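PDB 5O8P: L-lysine 6-monooxygenase involved in desferrioxamine biosynthesis from Erwinia amylovora CFBP1430, which probably uses FAD and NADPH to N-hydroxylate cadaverine, as the monooxygenase of the desferrioxamine siderophore pathway. Local coordinates for residues E206-L211 / L295-F300; N223-A228 / Y329-E334; Q355-Q358 / R364-V367; R375-F380 / L407-G412. All coordinates share one frame; numbering follows the deposited sequence.

Contact 1 (E206-L211 / L295-F300); sequences EIYYDL and LDVNLF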
loop_
_atom_site.group_PDB
_atom_site.type_symbol
_atom_site.label_atom_id
_atom_site.label_comp_id
_atom_site.label_asym_id
_atom_site.label_seq_id
_atom_site.Cartn_x
_atom_site.Cartn_y
_atom_site.Cartn_z
ATOM N N GLU B 206 -13.152 -9.733 13.502
ATOM C CA GLU B 206 -12.115 -9.367 14.477
ATOM C C GLU B 206 -11.905 -10.454 15.507
ATOM O O GLU B 206 -10.765 -10.751 15.857
ATOM C CB GLU B 206 -12.476 -8.079 15.193
ATOM C CG GLU B 206 -12.252 -6.863 14.334
ATOM C CD GLU B 206 -12.776 -5.580 14.939
ATOM O OE1 GLU B 206 -13.423 -5.621 16.010
ATOM O OE2 GLU B 206 -12.533 -4.508 14.329
ATOM N N ILE B 207 -13.012 -11.033 15.970
ATOM C CA ILE B 207 -12.988 -12.149 16.898
ATOM C C ILE B 207 -12.365 -13.359 16.236
ATOM O O ILE B 207 -11.472 -13.959 16.814
ATOM C CB ILE B 207 -14.408 -12.489 17.426
ATOM C CG1 ILE B 207 -14.842 -11.423 18.416
ATOM C CG2 ILE B 207 -14.465 -13.869 18.078
ATOM C CD1 ILE B 207 -16.293 -11.505 18.833
ATOM N N TYR B 208 -12.831 -13.712 15.037
ATOM C CA TYR B 208 -12.280 -14.863 14.316
ATOM C C TYR B 208 -10.767 -14.753 14.143
ATOM O O TYR B 208 -10.041 -15.708 14.381
ATOM C CB TYR B 208 -12.951 -15.066 12.956
ATOM C CG TYR B 208 -12.623 -16.415 12.372
ATOM C CD1 TYR B 208 -11.509 -16.586 11.554
ATOM C CD2 TYR B 208 -13.407 -17.527 12.667
ATOM C CE1 TYR B 208 -11.201 -17.820 11.015
ATOM C CE2 TYR B 208 -13.104 -18.778 12.150
ATOM C CZ TYR B 208 -12.004 -18.926 11.319
ATOM O OH TYR B 208 -11.718 -20.175 10.805
ATOM N N TYR B 209 -10.303 -13.581 13.748
ATOM C CA TYR B 209 -8.877 -13.326 13.638
ATOM C C TYR B 209 -8.156 -13.467 14.983
ATOM O O TYR B 209 -7.058 -14.022 15.051
ATOM C CB TYR B 209 -8.632 -11.932 13.039
ATOM C CG TYR B 209 -7.187 -11.691 12.708
ATOM C CD1 TYR B 209 -6.634 -12.164 11.523
ATOM C CD2 TYR B 209 -6.362 -11.022 13.595
ATOM C CE1 TYR B 209 -5.302 -11.959 11.227
ATOM C CE2 TYR B 209 -5.030 -10.810 13.303
ATOM C CZ TYR B 209 -4.511 -11.288 12.120
ATOM O OH TYR B 209 -3.200 -11.067 11.834
ATOM N N ASP B 210 -8.775 -12.953 16.043
ATOM C CA ASP B 210 -8.186 -12.984 17.386
ATOM C C ASP B 210 -7.968 -14.424 17.836
ATOM O O ASP B 210 -6.890 -14.763 18.314
ATOM C CB ASP B 210 -9.097 -12.254 18.385
ATOM C CG ASP B 210 -8.376 -11.829 19.650
ATOM O OD1 ASP B 210 -7.414 -11.044 19.542
ATOM O OD2 ASP B 210 -8.815 -12.233 20.752
ATOM N N LEU B 211 -8.994 -15.256 17.653
ATOM C CA LEU B 211 -8.944 -16.669 18.025
ATOM C C LEU B 211 -8.016 -17.472 17.121
ATOM O O LEU B 211 -7.300 -18.345 17.608
ATOM C CB LEU B 211 -10.355 -17.293 18.028
ATOM C CG LEU B 211 -11.323 -16.722 19.076
ATOM C CD1 LEU B 211 -12.744 -17.220 18.840
ATOM C CD2 LEU B 211 -10.863 -17.069 20.474
ATOM N N LEU B 295 -5.331 -27.453 8.936
ATOM C CA LEU B 295 -5.970 -26.691 10.000
ATOM C C LEU B 295 -7.320 -27.257 10.316
ATOM O O LEU B 295 -8.039 -27.693 9.408
ATOM C CB LEU B 295 -6.207 -25.243 9.572
ATOM C CG LEU B 295 -4.986 -24.389 9.292
ATOM C CD1 LEU B 295 -5.472 -23.066 8.728
ATOM C CD2 LEU B 295 -4.161 -24.187 10.558
ATOM N N ASP B 296 -7.691 -27.190 11.593
ATOM C CA ASP B 296 -9.009 -27.608 12.006
ATOM C C ASP B 296 -9.916 -26.374 12.062
ATOM O O ASP B 296 -10.170 -25.805 13.124
ATOM C CB ASP B 296 -8.949 -28.365 13.338
ATOM C CG ASP B 296 -10.203 -29.192 13.600
ATOM O OD1 ASP B 296 -11.022 -29.375 12.667
ATOM O OD2 ASP B 296 -10.354 -29.666 14.747
ATOM N N VAL B 297 -10.383 -25.973 10.881
ATOM C CA VAL B 297 -11.306 -24.855 10.704
ATOM C C VAL B 297 -12.388 -25.200 9.694
ATOM O O VAL B 297 -12.187 -26.004 8.807
ATOM C CB VAL B 297 -10.592 -23.553 10.258
ATOM C CG1 VAL B 297 -9.460 -23.208 11.220
ATOM C CG2 VAL B 297 -10.069 -23.649 8.830
ATOM N N ASN B 298 -13.550 -24.591 9.858
ATOM C CA ASN B 298 -14.642 -24.717 8.908
ATOM C C ASN B 298 -15.261 -23.348 8.743
ATOM O O ASN B 298 -15.350 -22.593 9.706
ATOM C CB ASN B 298 -15.679 -25.710 9.417
ATOM C CG ASN B 298 -15.083 -27.067 9.683
ATOM O OD1 ASN B 298 -14.786 -27.825 8.757
ATOM N ND2 ASN B 298 -14.859 -27.365 10.950
ATOM N N LEU B 299 -15.646 -23.020 7.515
ATOM C CA LEU B 299 -16.223 -21.732 7.195
ATOM C C LEU B 299 -17.398 -21.985 6.276
ATOM O O LEU B 299 -17.201 -22.466 5.170
ATOM C CB LEU B 299 -15.190 -20.833 6.517
ATOM C CG LEU B 299 -14.049 -20.317 7.409
ATOM C CD1 LEU B 299 -12.956 -21.345 7.628
ATOM C CD2 LEU B 299 -13.432 -19.060 6.813
ATOM N N PHE B 300 -18.609 -21.695 6.742
ATOM C CA PHE B 300 -19.818 -21.831 5.924
ATOM C C PHE B 300 -20.451 -20.479 5.612
ATOM O O PHE B 300 -20.281 -19.522 6.357
ATOM C CB PHE B 300 -20.820 -22.715 6.644
ATOM C CG PHE B 300 -20.368 -24.134 6.790
ATOM C CD1 PHE B 300 -19.613 -24.528 7.889
ATOM C CD2 PHE B 300 -20.684 -25.075 5.827
ATOM C CE1 PHE B 300 -19.190 -25.838 8.038
ATOM C CE2 PHE B 300 -20.266 -26.393 5.964
ATOM C CZ PHE B 300 -19.521 -26.772 7.080
#
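Y208 and L299 are the residues closest in register, their CA atoms 10.7 Å apart, where helix segment 206-211 runs nearly antiparallel to strand 297-300 (167° between directions, axes 12.6 Å apart at closest). One long side chain spans that gap. Y208 points its CB toward the strand, and CG lies anti to the backbone N (chi1 -166°), which carries the phenol out until its oxygen lies among aliphatic groups. The OH is 3.6 Å from V297 CB, the two side chains crossing at about a right angle, and equally 3.6 Å from L299 CD1, the methyl that L299 turns inward. V297 CG1 follows at 3.8 Å from the same oxygen. The contact is therefore made by the end of the phenol alone, and the small buried area, 105 Å², agrees with this. The hydroxyl is not left without a polar partner, since it is hydrogen-bonded to L222 O on the neighbouring strand 221-225, while the ring stacks with W224. Helix 202-213 thus packs on the parallel Rossmann-type sheet, with Y208 and L211 meeting strand 221-225 and Y208 reaching on to 297-300, the outermost strand within this chain.

Contact 2 (N223-A228 / Y329-E334); sequences NWITRA and YSRRTE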
loop_
_atom_site.group_PDB
_atom_site.type_symbol
_atom_site.label_atom_id
_atom_site.label_comp_id
_atom_site.label_asym_id
_atom_site.label_seq_id
_atom_site.Cartn_x
_atom_site.Cartn_y
_atom_site.Cartn_z
ATOM N N ASN B 223 -14.501 -22.418 14.000
ATOM C CA ASN B 223 -15.478 -22.374 12.922
ATOM C C ASN B 223 -16.054 -20.980 12.753
ATOM O O ASN B 223 -15.984 -20.158 13.665
ATOM C CB ASN B 223 -16.575 -23.387 13.200
ATOM C CG ASN B 223 -16.022 -24.789 13.379
ATOM O OD1 ASN B 223 -15.095 -25.188 12.680
ATOM N ND2 ASN B 223 -16.568 -25.525 14.319
ATOM N N TRP B 224 -16.570 -20.711 11.558
ATOM C CA TRP B 224 -17.225 -19.450 11.241
ATOM C C TRP B 224 -18.389 -19.752 10.325
ATOM O O TRP B 224 -18.196 -20.248 9.223
ATOM C CB TRP B 224 -16.256 -18.510 10.540
ATOM C CG TRP B 224 -16.677 -17.063 10.453
ATOM C CD1 TRP B 224 -17.884 -16.519 10.798
ATOM C CD2 TRP B 224 -15.892 -15.990 9.934
ATOM N NE1 TRP B 224 -17.874 -15.174 10.580
ATOM C CE2 TRP B 224 -16.669 -14.817 10.038
ATOM C CE3 TRP B 224 -14.604 -15.904 9.395
ATOM C CZ2 TRP B 224 -16.205 -13.564 9.622
ATOM C CZ3 TRP B 224 -14.134 -14.664 8.972
ATOM C CH2 TRP B 224 -14.938 -13.503 9.097
ATOM N N ILE B 225 -19.599 -19.469 10.783
ATOM C CA ILE B 225 -20.801 -19.716 9.995
ATOM C C ILE B 225 -21.497 -18.388 9.844
ATOM O O ILE B 225 -21.580 -17.650 10.798
ATOM C CB ILE B 225 -21.718 -20.723 10.698
ATOM C CG1 ILE B 225 -20.983 -22.063 10.833
ATOM C CG2 ILE B 225 -23.050 -20.861 9.949
ATOM C CD1 ILE B 225 -21.733 -23.111 11.631
ATOM N N THR B 226 -21.985 -18.085 8.643
ATOM C CA THR B 226 -22.704 -16.829 8.391
ATOM C C THR B 226 -23.904 -17.043 7.476
ATOM O O THR B 226 -23.886 -17.929 6.623
ATOM C CB THR B 226 -21.782 -15.730 7.805
ATOM O OG1 THR B 226 -22.576 -14.603 7.436
ATOM C CG2 THR B 226 -21.015 -16.229 6.566
ATOM N N ARG B 227 -24.950 -16.240 7.681
ATOM C CA ARG B 227 -26.103 -16.223 6.774
ATOM C C ARG B 227 -25.760 -15.493 5.471
ATOM O O ARG B 227 -26.347 -15.782 4.423
ATOM C CB ARG B 227 -27.333 -15.563 7.423
ATOM C CG ARG B 227 -28.619 -15.728 6.614
ATOM C CD ARG B 227 -29.462 -14.447 6.558
ATOM N NE ARG B 227 -30.058 -14.156 7.858
ATOM C CZ ARG B 227 -31.238 -14.616 8.292
ATOM N NH1 ARG B 227 -31.997 -15.412 7.537
ATOM N NH2 ARG B 227 -31.665 -14.277 9.506
ATOM N N ALA B 228 -24.812 -14.555 5.545
ATOM C CA ALA B 228 -24.372 -13.780 4.390
ATOM C C ALA B 228 -23.918 -14.685 3.248
ATOM O O ALA B 228 -23.351 -15.753 3.493
ATOM C CB ALA B 228 -23.236 -12.842 4.786
ATOM N N TYR B 329 -28.694 -28.719 7.323
ATOM C CA TYR B 329 -27.566 -29.471 7.878
ATOM C C TYR B 329 -27.286 -29.064 9.319
ATOM O O TYR B 329 -27.663 -27.971 9.736
ATOM C CB TYR B 329 -26.305 -29.286 7.026
ATOM C CG TYR B 329 -25.630 -27.918 7.075
ATOM C CD1 TYR B 329 -26.136 -26.827 6.357
ATOM C CD2 TYR B 329 -24.447 -27.729 7.802
ATOM C CE1 TYR B 329 -25.494 -25.589 6.388
ATOM C CE2 TYR B 329 -23.805 -26.495 7.832
ATOM C CZ TYR B 329 -24.328 -25.435 7.120
ATOM O OH TYR B 329 -23.677 -24.234 7.157
ATOM N N SER B 330 -26.631 -29.951 10.070
ATOM C CA SER B 330 -26.293 -29.704 11.475
ATOM C C SER B 330 -24.780 -29.603 11.667
ATOM O O SER B 330 -23.998 -30.148 10.881
ATOM C CB SER B 330 -26.867 -30.799 12.381
ATOM O OG SER B 330 -26.253 -32.056 12.114
ATOM N N ARG B 331 -24.387 -28.898 12.724
ATOM C CA ARG B 331 -22.991 -28.655 13.060
ATOM C C ARG B 331 -22.880 -28.664 14.579
ATOM O O ARG B 331 -23.846 -28.315 15.262
ATOM C CB ARG B 331 -22.606 -27.279 12.534
ATOM C CG ARG B 331 -21.187 -27.119 12.087
ATOM C CD ARG B 331 -20.932 -27.868 10.792
ATOM N NE ARG B 331 -19.524 -28.225 10.771
ATOM C CZ ARG B 331 -18.981 -29.168 10.020
ATOM N NH1 ARG B 331 -19.723 -29.889 9.184
ATOM N NH2 ARG B 331 -17.686 -29.414 10.153
ATOM N N ARG B 332 -21.715 -29.018 15.108
ATOM C CA ARG B 332 -21.534 -29.080 16.560
ATOM C C ARG B 332 -20.448 -28.155 17.022
ATOM O O ARG B 332 -19.499 -27.918 16.302
ATOM C CB ARG B 332 -21.179 -30.497 16.996
ATOM C CG ARG B 332 -22.361 -31.435 17.112
ATOM C CD ARG B 332 -21.837 -32.846 16.885
ATOM N NE ARG B 332 -22.806 -33.868 17.220
ATOM C CZ ARG B 332 -23.143 -34.226 18.460
ATOM N NH1 ARG B 332 -22.622 -33.614 19.525
ATOM N NH2 ARG B 332 -24.030 -35.202 18.652
ATOM N N THR B 333 -20.586 -27.645 18.240
ATOM C CA THR B 333 -19.572 -26.772 18.831
ATOM C C THR B 333 -19.759 -26.674 20.356
ATOM O O THR B 333 -20.889 -26.751 20.854
ATOM C CB THR B 333 -19.586 -25.372 18.167
ATOM O OG1 THR B 333 -18.392 -24.646 18.505
ATOM C CG2 THR B 333 -20.824 -24.564 18.561
ATOM N N GLU B 334 -18.655 -26.524 21.088
ATOM C CA GLU B 334 -18.720 -26.342 22.533
ATOM C C GLU B 334 -18.940 -24.875 22.809
ATOM O O GLU B 334 -19.953 -24.496 23.401
ATOM C CB GLU B 334 -17.448 -26.836 23.223
ATOM C CG GLU B 334 -17.233 -28.333 23.079
ATOM C CD GLU B 334 -16.136 -28.886 23.983
ATOM O OE1 GLU B 334 -15.386 -28.087 24.597
ATOM O OE2 GLU B 334 -16.010 -30.134 24.060
#
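An extended I225 and a bent R331 bring the two together: I225 keeps CG1 beside its backbone N (chi1 -62°) and continues extended to CD1, whereas R331 bends at chi2 (71°). The I225 CD1 methyl thereby comes to 4.1 Å from R331 CG, an approach to the aliphatic root of the arginine and not to its guanidinium group. The two side chains lie at a slant to each other, and both CB atoms point across the gap. I225 also offers its other branch, CG2, to Y329, whose OH lies 4.4 Å away; that hydroxyl is hydrogen-bonded to S303. At the far end, N223 ND2 stays 4.3 Å from R332 O, too far for a bond, and its amide is engaged elsewhere, OD1 with N298 and ND2 with Q221. The strands are not sheet partners: their axes approach to 9.9 Å with 139° between directions. Past the strand, T226 OG1 accepts from A228 N at 2.9 Å in an ST turn around R227, an NADP(+)-binding residue, although no NADP(+) is bound to this chain. Strand 221-225 belongs to the parallel sheet and strand 327-333 to the three-stranded antiparallel sheet, whose side chains meet those of the parallel sheet here; L320 of the middle strand 315-322 touches I225 and Y329, and F300 of strand 297-300 touches I225 and R331.

Contact 3 (Q355-Q358 / R364-V367); sequences QRIQ and RYDV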
loop_
_atom_site.group_PDB
_atom_site.type_symbol
_atom_site.label_atom_id
_atom_site.label_comp_id
_atom_site.label_asym_id
_atom_site.label_seq_id
_atom_site.Cartn_x
_atom_site.Cartn_y
_atom_site.Cartn_z
ATOM N N GLN B 355 -48.310 9.102 22.271
ATOM C CA GLN B 355 -49.246 9.943 21.533
ATOM C C GLN B 355 -48.576 11.169 20.843
ATOM O O GLN B 355 -49.086 11.641 19.829
ATOM C CB GLN B 355 -50.489 10.315 22.407
ATOM C CG GLN B 355 -50.406 11.532 23.353
ATOM C CD GLN B 355 -49.536 11.342 24.611
ATOM O OE1 GLN B 355 -49.122 10.223 24.950
ATOM N NE2 GLN B 355 -49.219 12.454 25.272
ATOM N N ARG B 356 -47.430 11.629 21.343
ATOM C CA ARG B 356 -46.698 12.787 20.777
ATOM C C ARG B 356 -45.719 12.442 19.640
ATOM O O ARG B 356 -45.124 13.351 19.036
ATOM C CB ARG B 356 -45.852 13.489 21.848
ATOM C CG ARG B 356 -46.473 13.772 23.191
ATOM C CD ARG B 356 -47.007 15.177 23.347
ATOM N NE ARG B 356 -46.160 16.248 22.796
ATOM C CZ ARG B 356 -46.633 17.441 22.425
ATOM N NH1 ARG B 356 -47.925 17.758 22.547
ATOM N NH2 ARG B 356 -45.811 18.342 21.918
ATOM N N ILE B 357 -45.544 11.147 19.357
ATOM C CA ILE B 357 -44.555 10.661 18.406
ATOM C C ILE B 357 -45.257 10.234 17.112
ATOM O O ILE B 357 -46.321 9.614 17.164
ATOM C CB ILE B 357 -43.758 9.496 19.031
ATOM C CG1 ILE B 357 -42.742 10.074 20.020
ATOM C CG2 ILE B 357 -43.061 8.651 17.973
ATOM C CD1 ILE B 357 -42.011 9.046 20.858
ATOM N N GLN B 358 -44.651 10.558 15.967
ATOM C CA GLN B 358 -45.167 10.123 14.669
ATOM C C GLN B 358 -44.675 8.708 14.404
ATOM O O GLN B 358 -43.467 8.484 14.332
ATOM C CB GLN B 358 -44.699 11.050 13.543
ATOM C CG GLN B 358 -45.067 12.503 13.742
ATOM C CD GLN B 358 -44.879 13.334 12.493
ATOM O OE1 GLN B 358 -45.467 13.042 11.464
ATOM N NE2 GLN B 358 -44.077 14.389 12.586
ATOM N N ARG B 364 -42.371 1.867 13.870
ATOM C CA ARG B 364 -41.095 2.489 14.245
ATOM C C ARG B 364 -41.302 3.990 14.104
ATOM O O ARG B 364 -42.345 4.445 13.602
ATOM C CB ARG B 364 -39.914 2.017 13.391
ATOM C CG ARG B 364 -39.842 0.520 13.154
ATOM C CD ARG B 364 -39.148 0.221 11.852
ATOM N NE ARG B 364 -39.875 0.726 10.675
ATOM C CZ ARG B 364 -39.525 0.505 9.402
ATOM N NH1 ARG B 364 -38.506 -0.296 9.087
ATOM N NH2 ARG B 364 -40.273 1.016 8.428
ATOM N N TYR B 365 -40.322 4.759 14.557
ATOM C CA TYR B 365 -40.422 6.206 14.468
ATOM C C TYR B 365 -40.506 6.644 12.997
ATOM O O TYR B 365 -39.651 6.255 12.196
ATOM C CB TYR B 365 -39.200 6.892 15.072
ATOM C CG TYR B 365 -38.801 6.533 16.477
ATOM C CD1 TYR B 365 -39.747 6.313 17.473
ATOM C CD2 TYR B 365 -37.458 6.454 16.823
ATOM C CE1 TYR B 365 -39.364 5.991 18.765
ATOM C CE2 TYR B 365 -37.064 6.141 18.107
ATOM C CZ TYR B 365 -38.017 5.920 19.069
ATOM O OH TYR B 365 -37.591 5.622 20.325
ATOM N N ASP B 366 -41.512 7.438 12.644
ATOM C CA ASP B 366 -41.565 8.069 11.326
ATOM C C ASP B 366 -40.693 9.328 11.346
ATOM O O ASP B 366 -41.191 10.460 11.465
ATOM C CB ASP B 366 -43.011 8.409 10.944
ATOM C CG ASP B 366 -43.139 8.936 9.519
ATOM O OD1 ASP B 366 -42.616 8.284 8.585
ATOM O OD2 ASP B 366 -43.763 10.004 9.347
ATOM N N VAL B 367 -39.385 9.125 11.188
ATOM C CA VAL B 367 -38.405 10.188 11.424
ATOM C C VAL B 367 -38.440 11.203 10.281
ATOM O O VAL B 367 -38.486 10.817 9.116
ATOM C CB VAL B 367 -36.959 9.648 11.565
ATOM C CG1 VAL B 367 -36.033 10.749 12.079
ATOM C CG2 VAL B 367 -36.907 8.438 12.477
#
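Two irregular segments, 355-358 and 364-367, meet at a single backbone bond: D366 N donates to Q358 O over 2.8 Å with an N-H...O angle of 161°, and the donor sits tilted 31° from the carbonyl plane. Around this bond the segments come close, with the CA atoms of Q358 and D366 5.3 Å apart. D366 CB packs against the same carbonyl, 3.4 Å from Q358 O, and the CB atoms of Q358 and D366 are 4.1 Å apart. The two side chains cross at a slant, their amide and carboxylate planes 71° apart, and Q358 OE1 stays 4.1 Å from D366 OD2. The Q358 amide is instead held through NE2 by D374 O. A separate, apolar touch comes from I357: its CG2, the branch anti to the backbone N, reaches Y365 CD1 at 4.1 Å, obliquely to the ring. Y365 OH is hydrogen-bonded to Y344 OH, which fixes the far end of the phenol. The Y365 side chain is about 7 Å from that of T159, an FAD-binding residue, but about 10 Å from FAD itself, so the contact does not touch the cofactor. The arrangement is an irregular loop whose ends are joined by the D366 N to Q358 O bond, with D366 at the centre of an inverse gamma turn.

Contact 4 (R375-F380 / L407-G412); sequences RHNQVF and LREITG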
loop_
_atom_site.group_PDB
_atom_site.type_symbol
_atom_site.label_atom_id
_atom_site.label_comp_id
_atom_site.label_asym_id
_atom_site.label_seq_id
_atom_site.Cartn_x
_atom_site.Cartn_y
_atom_site.Cartn_z
ATOM N N ARG B 375 -44.319 16.032 16.205
ATOM C CA ARG B 375 -44.994 16.887 15.239
ATOM C C ARG B 375 -44.617 18.368 15.358
ATOM O O ARG B 375 -45.239 19.203 14.695
ATOM C CB ARG B 375 -46.509 16.707 15.384
ATOM C CG ARG B 375 -46.972 15.263 15.285
ATOM C CD ARG B 375 -48.477 15.127 15.426
ATOM N NE ARG B 375 -48.892 13.730 15.269
ATOM C CZ ARG B 375 -48.821 12.781 16.209
ATOM N NH1 ARG B 375 -48.352 13.025 17.431
ATOM N NH2 ARG B 375 -49.227 11.549 15.919
ATOM N N HIS B 376 -43.615 18.702 16.184
ATOM C CA HIS B 376 -43.243 20.106 16.451
ATOM C C HIS B 376 -41.727 20.393 16.560
ATOM O O HIS B 376 -41.343 21.440 17.077
ATOM C CB HIS B 376 -43.955 20.599 17.728
ATOM C CG HIS B 376 -45.450 20.508 17.671
ATOM N ND1 HIS B 376 -46.156 19.457 18.223
ATOM C CD2 HIS B 376 -46.374 21.329 17.119
ATOM C CE1 HIS B 376 -47.447 19.634 18.022
ATOM N NE2 HIS B 376 -47.606 20.762 17.351
ATOM N N ASN B 377 -40.873 19.504 16.049
ATOM C CA ASN B 377 -39.402 19.685 16.086
ATOM C C ASN B 377 -38.836 19.884 17.490
ATOM O O ASN B 377 -38.075 20.820 17.748
ATOM C CB ASN B 377 -38.970 20.829 15.162
ATOM C CG ASN B 377 -39.502 20.659 13.762
ATOM O OD1 ASN B 377 -39.588 19.545 13.260
ATOM N ND2 ASN B 377 -39.875 21.761 13.128
ATOM N N GLN B 378 -39.215 18.970 18.376
ATOM C CA GLN B 378 -38.794 18.978 19.777
ATOM C C GLN B 378 -38.150 17.673 20.294
ATOM O O GLN B 378 -37.296 17.725 21.171
ATOM C CB GLN B 378 -39.983 19.337 20.660
ATOM C CG GLN B 378 -40.577 20.704 20.388
ATOM C CD GLN B 378 -41.759 20.994 21.276
ATOM O OE1 GLN B 378 -42.632 20.143 21.478
ATOM N NE2 GLN B 378 -41.796 22.196 21.819
ATOM N N VAL B 379 -38.559 16.522 19.772
ATOM C CA VAL B 379 -38.006 15.245 20.175
ATOM C C VAL B 379 -37.189 14.744 19.001
ATOM O O VAL B 379 -37.757 14.430 17.959
ATOM C CB VAL B 379 -39.117 14.234 20.500
ATOM C CG1 VAL B 379 -38.522 12.922 21.003
ATOM C CG2 VAL B 379 -40.049 14.811 21.527
ATOM N N PHE B 380 -35.870 14.685 19.178
ATOM C CA PHE B 380 -34.945 14.241 18.131
ATOM C C PHE B 380 -34.317 12.903 18.468
ATOM O O PHE B 380 -34.297 12.502 19.622
ATOM C CB PHE B 380 -33.849 15.280 17.937
ATOM C CG PHE B 380 -34.366 16.602 17.483
ATOM C CD1 PHE B 380 -34.611 16.834 16.144
ATOM C CD2 PHE B 380 -34.636 17.607 18.397
ATOM C CE1 PHE B 380 -35.093 18.053 15.712
ATOM C CE2 PHE B 380 -35.119 18.827 17.985
ATOM C CZ PHE B 380 -35.354 19.047 16.640
ATOM N N LEU B 407 -28.391 21.123 16.177
ATOM C CA LEU B 407 -28.129 22.444 16.755
ATOM C C LEU B 407 -28.834 23.557 15.999
ATOM O O LEU B 407 -29.265 24.521 16.604
ATOM C CB LEU B 407 -26.624 22.717 16.898
ATOM C CG LEU B 407 -26.013 21.961 18.085
ATOM C CD1 LEU B 407 -24.504 22.076 18.122
ATOM C CD2 LEU B 407 -26.598 22.447 19.405
ATOM N N ARG B 408 -28.990 23.415 14.689
ATOM C CA ARG B 408 -29.732 24.402 13.887
ATOM C C ARG B 408 -31.224 24.442 14.252
ATOM O O ARG B 408 -31.834 25.512 14.288
ATOM C CB ARG B 408 -29.551 24.132 12.389
ATOM C CG ARG B 408 -30.014 25.258 11.481
ATOM C CD ARG B 408 -29.611 24.963 10.043
ATOM N NE ARG B 408 -30.360 23.809 9.525
ATOM C CZ ARG B 408 -29.968 22.984 8.548
ATOM N NH1 ARG B 408 -28.780 23.124 7.954
ATOM N NH2 ARG B 408 -30.768 21.977 8.195
ATOM N N GLU B 409 -31.810 23.287 14.524
ATOM C CA GLU B 409 -33.212 23.232 14.931
ATOM C C GLU B 409 -33.406 23.736 16.360
ATOM O O GLU B 409 -34.287 24.553 16.625
ATOM C CB GLU B 409 -33.748 21.818 14.805
ATOM C CG GLU B 409 -33.989 21.359 13.375
ATOM C CD GLU B 409 -35.112 22.102 12.666
ATOM O OE1 GLU B 409 -35.974 22.723 13.345
ATOM O OE2 GLU B 409 -35.113 22.060 11.422
ATOM N N ILE B 410 -32.566 23.238 17.266
ATOM C CA ILE B 410 -32.594 23.625 18.671
ATOM C C ILE B 410 -32.441 25.131 18.827
ATOM O O ILE B 410 -33.307 25.776 19.398
ATOM C CB ILE B 410 -31.504 22.892 19.475
ATOM C CG1 ILE B 410 -31.864 21.410 19.624
ATOM C CG2 ILE B 410 -31.310 23.533 20.849
ATOM C CD1 ILE B 410 -30.681 20.533 19.977
ATOM N N THR B 411 -31.345 25.687 18.322
ATOM C CA THR B 411 -31.197 27.150 18.267
ATOM C C THR B 411 -31.490 27.455 16.854
ATOM O O THR B 411 -30.842 26.877 16.008
ATOM C CB THR B 411 -29.815 27.738 18.612
ATOM O OG1 THR B 411 -29.681 29.031 17.990
ATOM C CG2 THR B 411 -28.660 26.892 18.220
ATOM N N GLY B 412 -32.422 28.365 16.571
ATOM C CA GLY B 412 -32.820 28.659 15.168
ATOM C C GLY B 412 -31.745 29.084 14.165
ATOM O O GLY B 412 -31.941 28.921 12.984
#
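N377 is the first residue of segment 375-380 to reach the helix segment, and its CA is the nearest to that of E409, at 7.2 Å. It has a positive phi (57°), a left-handed conformation within the turn that leads into strand 379-381, and it points CB toward the helix. E409 OE1 approaches the root of this side chain, 4.0 Å from N377 CB, and lies at the same 4.0 Å from N377 ND2, too long for a hydrogen bond. The amide and carboxylate planes are turned 52° apart. N377 OD1 is instead hydrogen-bonded to N370 ND2. Q378 then turns away and V379 makes no contact with the helix, before F380 returns to it. The F380 ring supplies the closest approach: CZ is 3.7 Å from E409 CB, and CE1 is 4.2 Å from E409 CG. Because E409 bends at chi2 (-67°), its carboxylate is carried on toward N377 while the aliphatic CB and CG remain against the ring, so one glutamate serves both residues. F380 and E409 cross at about a right angle, and I410 CG1 adds a looser touch, 4.5 Å from F380 CE2. This contact, wholly hydrocarbon at the ring, joins the end of helix 399-410 to the mixed sheet, with the F380 side chain about 13 Å from FAD. Strand 379-381 pairs in parallel with strand 155-157 of that sheet, F380 bonding through its backbone to L155 and L157, and L407 of the helix faces L23 and L26 of helix 18-27.

Following the chain, helix 202-213 opens contact 1 and strand 221-225 opens contact 2 before either is closed; contact 1 closes at 295-300 and contact 2 at 329-334, so the two cross. They touch directly, F300 N lying 2.9 Å from W224 O in a probable hydrogen bond, and together tie a helix and the antiparallel sheet to the parallel sheet. Contact 3 then closes a short loop at 364-367, and contact 4 runs from 375-380 to 407-412, in series with it. These two also meet, through Q355 O and R375 NH1. The centres of contacts 1 and 4 lie about 47 Å apart, on opposite sides of the chain's centre.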